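Local coordinates for UPF0053 protein HI_0107 (Haemophilus influenzae, PDB 3LAE) that is of unknown function but may bind flavin adenine dinucleotide, this chain being the C-terminal transporter-associated domain of a CBS-containing membrane protein, at residues Asn27-Asp31 and Ile58-Leu62; Ile49-Gly53 and Ile65-Asn71. One frame throughout, in Å; residues are numbered along the deposited sequence.

Contact 1 (Asn27-Asp31 and Ile58-Leu62)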
ATOM      1  N   ASN A  27     -12.303   5.204  -0.858  1.00 27.09           N
ATOM      2  CA  ASN A  27     -13.214   4.703   0.168  0.50 27.75           C
ATOM      3  C   ASN A  27     -12.642   3.492   0.908  1.00 28.06           C
ATOM      4  O   ASN A  27     -13.381   2.576   1.286  1.00 31.03           O
ATOM      5  CB  ASN A  27     -14.575   4.357  -0.445  0.50 27.56           C
ATOM      6  CG  ASN A  27     -15.612   4.003   0.599  0.50 28.55           C
ATOM      7  OD1 ASN A  27     -15.557   4.477   1.733  0.50 30.69           O
ATOM      8  ND2 ASN A  27     -16.566   3.165   0.219  0.50 28.22           N
ATOM      9  N   TRP A  28     -11.325   3.488   1.101  1.00 24.46           N
ATOM     10  CA  TRP A  28     -10.667   2.421   1.842  1.00 21.06           C
ATOM     11  C   TRP A  28     -10.709   2.758   3.319  1.00 22.48           C
ATOM     12  O   TRP A  28     -11.096   3.866   3.709  1.00 24.55           O
ATOM     13  CB  TRP A  28      -9.223   2.226   1.381  1.00 20.42           C
ATOM     14  CG  TRP A  28      -9.078   1.669  -0.019  1.00 18.81           C
ATOM     15  CD1 TRP A  28     -10.057   1.113  -0.796  1.00 21.74           C
ATOM     16  CD2 TRP A  28      -7.873   1.613  -0.792  1.00 20.34           C
ATOM     17  NE1 TRP A  28      -9.532   0.717  -2.006  1.00 22.47           N
ATOM     18  CE2 TRP A  28      -8.191   1.010  -2.026  1.00 21.65           C
ATOM     19  CE3 TRP A  28      -6.552   2.001  -0.554  1.00 21.29           C
ATOM     20  CZ2 TRP A  28      -7.240   0.803  -3.024  1.00 23.90           C
ATOM     21  CZ3 TRP A  28      -5.610   1.797  -1.546  1.00 23.98           C
ATOM     22  CH2 TRP A  28      -5.957   1.206  -2.765  1.00 24.41           C
ATOM     23  N   GLU A  29     -10.298   1.816   4.156  1.00 20.69           N
ATOM     24  CA  GLU A  29     -10.366   2.064   5.585  1.00 22.83           C
ATOM     25  C   GLU A  29      -9.054   1.720   6.251  1.00 21.59           C
ATOM     26  O   GLU A  29      -9.000   1.007   7.250  1.00 25.78           O
ATOM     27  CB  GLU A  29     -11.550   1.323   6.192  1.00 25.11           C
ATOM     28  CG  GLU A  29     -12.863   1.801   5.587  1.00 28.20           C
ATOM     29  CD  GLU A  29     -14.074   1.158   6.209  1.00 30.15           C
ATOM     30  OE1 GLU A  29     -14.329  -0.024   5.911  1.00 31.45           O
ATOM     31  OE2 GLU A  29     -14.772   1.839   6.991  1.00 33.94           O
ATOM     32  N   LEU A  30      -7.988   2.255   5.674  1.00 19.33           N
ATOM     33  CA  LEU A  30      -6.661   2.072   6.223  1.00 17.78           C
ATOM     34  C   LEU A  30      -6.558   2.822   7.540  1.00 16.40           C
ATOM     35  O   LEU A  30      -7.098   3.920   7.683  1.00 17.89           O
ATOM     36  CB  LEU A  30      -5.614   2.578   5.233  1.00 18.23           C
ATOM     37  CG  LEU A  30      -5.781   1.917   3.863  1.00 21.21           C
ATOM     38  CD1 LEU A  30      -4.738   2.390   2.886  1.00 20.95           C
ATOM     39  CD2 LEU A  30      -5.726   0.402   4.044  1.00 26.06           C
ATOM     40  N   ASP A  31      -5.885   2.204   8.502  1.00 15.18           N
ATOM     41  CA  ASP A  31      -5.670   2.803   9.821  1.00 13.83           C
ATOM     42  C   ASP A  31      -4.687   3.960   9.707  1.00 14.63           C
ATOM     43  O   ASP A  31      -3.546   3.770   9.301  1.00 15.83           O
ATOM     44  CB  ASP A  31      -5.110   1.733  10.754  1.00 16.54           C
ATOM     45  CG  ASP A  31      -5.033   2.178  12.206  1.00 20.51           C
ATOM     46  OD1 ASP A  31      -5.166   3.384  12.505  1.00 21.72           O
ATOM     47  OD2 ASP A  31      -4.834   1.291  13.056  1.00 28.46           O
ATOM     48  N   ILE A  58      -4.139  -6.476   4.948  1.00 15.80           N
ATOM     49  CA  ILE A  58      -4.133  -5.401   5.936  1.00 17.07           C
ATOM     50  C   ILE A  58      -5.345  -4.512   5.730  1.00 15.65           C
ATOM     51  O   ILE A  58      -5.558  -3.992   4.630  1.00 15.72           O
ATOM     52  CB  ILE A  58      -2.876  -4.502   5.829  1.00 20.07           C
ATOM     53  CG1 ILE A  58      -1.592  -5.310   6.024  1.00 23.20           C
ATOM     54  CG2 ILE A  58      -2.935  -3.387   6.865  1.00 20.37           C
ATOM     55  CD1 ILE A  58      -0.331  -4.483   5.883  1.00 23.68           C
ATOM     56  N   ASP A  59      -6.143  -4.344   6.780  1.00 15.18           N
ATOM     57  CA  ASP A  59      -7.200  -3.335   6.781  1.00 16.00           C
ATOM     58  C   ASP A  59      -8.117  -3.406   5.564  1.00 16.60           C
ATOM     59  O   ASP A  59      -8.421  -2.383   4.952  1.00 16.98           O
ATOM     60  CB  ASP A  59      -6.601  -1.929   6.867  1.00 19.12           C
ATOM     61  CG  ASP A  59      -5.885  -1.682   8.174  1.00 21.86           C
ATOM     62  OD1 ASP A  59      -5.154  -0.679   8.255  1.00 23.32           O
ATOM     63  OD2 ASP A  59      -6.039  -2.491   9.117  1.00 24.03           O
ATOM     64  N   GLY A  60      -8.546  -4.612   5.210  1.00 14.30           N
ATOM     65  CA  GLY A  60      -9.508  -4.787   4.130  1.00 14.05           C
ATOM     66  C   GLY A  60      -8.896  -4.848   2.745  1.00 12.28           C
ATOM     67  O   GLY A  60      -9.631  -4.896   1.742  1.00 15.68           O
ATOM     68  N   LEU A  61      -7.565  -4.852   2.679  1.00 12.78           N
ATOM     69  CA  LEU A  61      -6.867  -4.934   1.401  1.00 13.09           C
ATOM     70  C   LEU A  61      -6.001  -6.184   1.292  1.00 12.74           C
ATOM     71  O   LEU A  61      -5.366  -6.594   2.264  1.00 15.15           O
ATOM     72  CB  LEU A  61      -5.976  -3.717   1.204  1.00 12.77           C
ATOM     73  CG  LEU A  61      -6.625  -2.328   1.247  1.00 15.27           C
ATOM     74  CD1 LEU A  61      -5.560  -1.285   0.976  1.00 18.60           C
ATOM     75  CD2 LEU A  61      -7.771  -2.231   0.238  1.00 18.86           C
ATOM     76  N   LEU A  62      -5.975  -6.763   0.096  1.00 10.89           N
ATOM     77  CA  LEU A  62      -5.067  -7.853  -0.229  1.00 10.64           C
ATOM     78  C   LEU A  62      -3.930  -7.259  -1.043  1.00 10.54           C
ATOM     79  O   LEU A  62      -4.128  -6.749  -2.158  1.00 10.28           O
ATOM     80  CB  LEU A  62      -5.809  -8.912  -1.037  1.00 12.34           C
ATOM     81  CG  LEU A  62      -4.998 -10.112  -1.531  1.00 15.06           C
ATOM     82  CD1 LEU A  62      -4.475 -10.912  -0.347  1.00 17.11           C
ATOM     83  CD2 LEU A  62      -5.878 -10.971  -2.414  1.00 15.33           C
TER
HETATM   84  O   HOH W   1     -10.050  -0.831   3.260  1.00 25.86           O

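Contact 2 (Ile49-Gly53 and Ile65-Asn71). With EDO (1,2-ethanediol), chain E.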
ATOM      1  N   ILE A  49      11.409  -6.475   7.058  1.00 53.17           N
ATOM      2  CA  ILE A  49      11.230  -5.823   5.761  1.00 50.22           C
ATOM      3  C   ILE A  49      10.893  -6.886   4.722  1.00 45.11           C
ATOM      4  O   ILE A  49      11.691  -7.781   4.454  1.00 43.88           O
ATOM      5  CB  ILE A  49      12.478  -5.030   5.333  1.00 50.90           C
ATOM      6  CG1 ILE A  49      12.348  -4.579   3.876  1.00 49.72           C
ATOM      7  CG2 ILE A  49      13.737  -5.866   5.528  1.00 51.99           C
ATOM      8  CD1 ILE A  49      11.211  -3.619   3.629  1.00 48.18           C
ATOM      9  N   PRO A  50       9.690  -6.799   4.144  1.00 44.19           N
ATOM     10  CA  PRO A  50       9.154  -7.912   3.355  1.00 39.88           C
ATOM     11  C   PRO A  50       9.790  -8.037   1.985  1.00 35.34           C
ATOM     12  O   PRO A  50      10.147  -7.038   1.368  1.00 37.36           O
ATOM     13  CB  PRO A  50       7.682  -7.548   3.208  1.00 39.37           C
ATOM     14  CG  PRO A  50       7.666  -6.056   3.304  1.00 42.76           C
ATOM     15  CD  PRO A  50       8.748  -5.673   4.244  1.00 43.85           C
ATOM     16  N   ASP A  51       9.924  -9.269   1.515  1.00 32.83           N
ATOM     17  CA  ASP A  51      10.448  -9.504   0.188  1.00 25.23           C
ATOM     18  C   ASP A  51       9.415  -9.110  -0.848  1.00 17.87           C
ATOM     19  O   ASP A  51       8.211  -9.143  -0.602  1.00 17.41           O
ATOM     20  CB  ASP A  51      10.783 -10.984  -0.014  1.00 30.21           C
ATOM     21  CG  ASP A  51      11.891 -11.462   0.890  1.00 37.41           C
ATOM     22  OD1 ASP A  51      12.581 -10.615   1.498  1.00 38.49           O
ATOM     23  OD2 ASP A  51      12.071 -12.693   0.985  1.00 41.38           O
ATOM     24  N   GLU A  52       9.898  -8.738  -2.019  1.00 15.67           N
ATOM     25  CA  GLU A  52       9.029  -8.671  -3.168  1.00 12.68           C
ATOM     26  C   GLU A  52       8.346 -10.020  -3.351  1.00 12.32           C
ATOM     27  O   GLU A  52       8.949 -11.071  -3.105  1.00 17.51           O
ATOM     28  CB  GLU A  52       9.842  -8.298  -4.400  1.00 12.53           C
ATOM     29  CG  GLU A  52      10.420  -6.902  -4.267  1.00 11.32           C
ATOM     30  CD  GLU A  52      11.385  -6.536  -5.375  1.00 13.00           C
ATOM     31  OE1 GLU A  52      11.662  -7.377  -6.267  1.00 13.49           O
ATOM     32  OE2 GLU A  52      11.863  -5.388  -5.366  1.00 12.70           O
ATOM     33  N   GLY A  53       7.093  -9.980  -3.783  1.00 12.81           N
ATOM     34  CA  GLY A  53       6.316 -11.187  -3.984  1.00 13.49           C
ATOM     35  C   GLY A  53       5.470 -11.579  -2.790  1.00 15.44           C
ATOM     36  O   GLY A  53       4.603 -12.450  -2.899  1.00 18.36           O
ATOM     37  N   ILE A  65       3.481  -7.179  -2.543  1.00 10.35           N
ATOM     38  CA  ILE A  65       4.651  -6.311  -2.632  0.50  9.51           C
ATOM     39  C   ILE A  65       5.330  -6.508  -3.988  1.00 10.15           C
ATOM     40  O   ILE A  65       5.773  -7.616  -4.312  1.00 12.90           O
ATOM     41  CB  ILE A  65       5.655  -6.605  -1.494  0.50  8.62           C
ATOM     42  CG1 ILE A  65       4.943  -6.560  -0.143  0.50  9.43           C
ATOM     43  CG2 ILE A  65       6.802  -5.613  -1.526  0.50 10.49           C
ATOM     44  CD1 ILE A  65       4.311  -5.216   0.158  0.50  8.68           C
ATOM     45  N   LEU A  66       5.424  -5.440  -4.780  1.00  9.89           N
ATOM     46  CA  LEU A  66       6.027  -5.531  -6.111  1.00  9.32           C
ATOM     47  C   LEU A  66       7.486  -5.067  -6.171  1.00  9.98           C
ATOM     48  O   LEU A  66       8.295  -5.631  -6.915  1.00 11.58           O
ATOM     49  CB  LEU A  66       5.219  -4.724  -7.131  1.00 10.66           C
ATOM     50  CG  LEU A  66       3.763  -5.085  -7.344  1.00 11.65           C
ATOM     51  CD1 LEU A  66       3.168  -4.184  -8.417  1.00 14.58           C
ATOM     52  CD2 LEU A  66       3.628  -6.570  -7.734  1.00 12.14           C
ATOM     53  N   GLU A  67       7.813  -4.025  -5.407  1.00 10.09           N
ATOM     54  CA  GLU A  67       9.135  -3.426  -5.473  1.00 10.54           C
ATOM     55  C   GLU A  67       9.530  -2.941  -4.095  1.00 11.15           C
ATOM     56  O   GLU A  67       8.766  -2.209  -3.455  1.00 11.33           O
ATOM     57  CB  GLU A  67       9.175  -2.233  -6.444  1.00 10.86           C
ATOM     58  CG  GLU A  67      10.598  -1.734  -6.670  1.00 12.32           C
ATOM     59  CD  GLU A  67      10.689  -0.435  -7.455  1.00 14.63           C
ATOM     60  OE1 GLU A  67       9.668  -0.014  -8.032  1.00 16.31           O
ATOM     61  OE2 GLU A  67      11.793   0.169  -7.480  1.00 15.79           O
ATOM     62  N   VAL A  68      10.710  -3.364  -3.645  1.00 11.85           N
ATOM     63  CA  VAL A  68      11.299  -2.895  -2.392  0.50 14.24           C
ATOM     64  C   VAL A  68      12.661  -2.286  -2.689  1.00 14.09           C
ATOM     65  O   VAL A  68      13.413  -2.814  -3.510  1.00 18.62           O
ATOM     66  CB  VAL A  68      11.486  -4.057  -1.391  0.50 16.29           C
ATOM     67  CG1 VAL A  68      12.165  -3.576  -0.110  0.50 14.90           C
ATOM     68  CG2 VAL A  68      10.159  -4.712  -1.076  0.50 18.40           C
ATOM     69  N   GLY A  69      12.991  -1.197  -2.013  1.00 15.83           N
ATOM     70  CA  GLY A  69      14.286  -0.575  -2.186  1.00 18.78           C
ATOM     71  C   GLY A  69      14.553   0.278  -0.973  1.00 24.44           C
ATOM     72  O   GLY A  69      13.627   0.851  -0.406  1.00 26.66           O
ATOM     73  N   ASP A  70      15.811   0.352  -0.563  1.00 27.57           N
ATOM     74  CA  ASP A  70      16.203   1.132   0.605  0.50 32.22           C
ATOM     75  C   ASP A  70      15.359   0.766   1.812  1.00 31.11           C
ATOM     76  O   ASP A  70      14.948   1.620   2.590  1.00 34.24           O
ATOM     77  CB  ASP A  70      16.126   2.630   0.320  0.50 36.29           C
ATOM     78  CG  ASP A  70      17.432   3.184  -0.213  0.50 38.17           C
ATOM     79  OD1 ASP A  70      18.252   2.383  -0.714  0.50 39.90           O
ATOM     80  OD2 ASP A  70      17.640   4.413  -0.130  0.50 39.00           O
ATOM     81  N   ASN A  71      15.125  -0.531   1.971  1.00 29.49           N
ATOM     82  CA  ASN A  71      14.302  -1.027   3.067  1.00 32.56           C
ATOM     83  C   ASN A  71      12.964  -0.303   3.192  1.00 30.52           C
ATOM     84  O   ASN A  71      12.454  -0.112   4.299  1.00 36.44           O
ATOM     85  CB  ASN A  71      15.058  -0.947   4.396  1.00 39.06           C
ATOM     86  CG  ASN A  71      16.247  -1.887   4.450  1.00 44.67           C
ATOM     87  OD1 ASN A  71      17.303  -1.530   4.967  1.00 48.67           O
ATOM     88  ND2 ASN A  71      16.080  -3.095   3.914  1.00 45.38           N
TER
HETATM   89  C1  EDO E  81      18.840  -2.066  -1.446  0.80 46.73           C
HETATM   90  O1  EDO E  81      18.574  -0.665  -1.311  0.80 45.73           O
HETATM   91  C2  EDO E  81      17.642  -2.743  -2.098  0.80 46.90           C
HETATM   92  O2  EDO E  81      17.408  -2.153  -3.381  0.80 47.71           O
HETATM   93  O   HOH W   2       9.524  -8.108  -8.071  1.00 14.06           O

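Contact 1 (Asn27-Asp31 and Ile58-Leu62)
L61 packs its two methyls against W28 and L30, joining the type I' turn I58-L61, which links strands 55-58 and 61-69 of the transporter-associated domain into a tight hairpin, to the loop that follows helix 19-26. Its CD2 methyl sits squarely over the face of the five-membered ring of W28, a CH-pi contact 3.9 Å from the centroid. The other methyl, CD1, lies nearer the six-membered ring, 3.8 Å from W28 CE3, and also meets L30 CD2 at 3.5 Å. The indole is set beside its own backbone N (chi1 -68°), which turns that face to the leucine; L22, V78 and K80 also pack on W28, so the ring lies buried between helix 19-26 and the sheet.

The polar contacts involve the more exposed E29, D31 and D59. A water bridges the two backbones, accepting from E29 N and donating to D59 O. The turn itself is held by paired backbone bonds between I58 and L61. D59 reaches across with its carboxylate, while that of D31 accepts from E33 N. The one direct hydrogen bond between the segments runs from D31 N to D59 OD1, 3.0 Å and nearly straight at 165°, arriving from above the carboxylate plane, 47° out of it.

Contact 2 (Ile49-Gly53 and Ile65-Asn71)
E52 lays its side chain along the edge of the segment I65-V68, its carboxylate accepting from a strand amide, much as a backbone carbonyl would, beside a classic beta bulge in which L66 and E67 both face Q75 of the neighbouring strand. CG lies beside the glutamate's own backbone N (chi1 -65°) and the chain runs on extended, which carries OE2 to V68 N at 2.9 Å. That bond is nearly straight, 169°, and uses the lone pair of OE2 turned away from the other oxygen. OE1 accepts a hydrogen bond from a water that also donates to L66 O, so both carboxylate oxygens are tied to the bulged strand. Next along the loop, G53 N bonds I65 O at 2.8 Å.

V68 points toward the loop, its methyls divided in the conformer described: CG2 presses against P50 O at 3.4 Å, while CG1 meets I49 CD1 tip to tip at 3.9 Å. The side chains of I49 and N71 cross at about a right angle. I65 also points toward the loop.

Helix 38-45 packs on this contact, with L43 against I49 and I42 against I65, while strand 72-80 flanks the bulge through its bonds to E67 and L66.

Overall arrangement
Both contacts draw on strand 61-69, one at its start and the other from I65 on into the turn after it, and they lie on opposite sides of the chain's centre, about 19 Å apart between contact centres. Contact 1 is partly buried: the hairpin tip is joined to the loop after helix 19-26 mainly by aromatic and aliphatic packing, with one side-chain-to-backbone bond toward the surface. Contact 2 is a surface contact, where the loop after helix 38-45 lies along the strand and the grip comes more from backbone amides meeting a carboxylate and a carbonyl. Helix 38-45 touches both, through L41 in contact 1 and through I42 and L43 in contact 2.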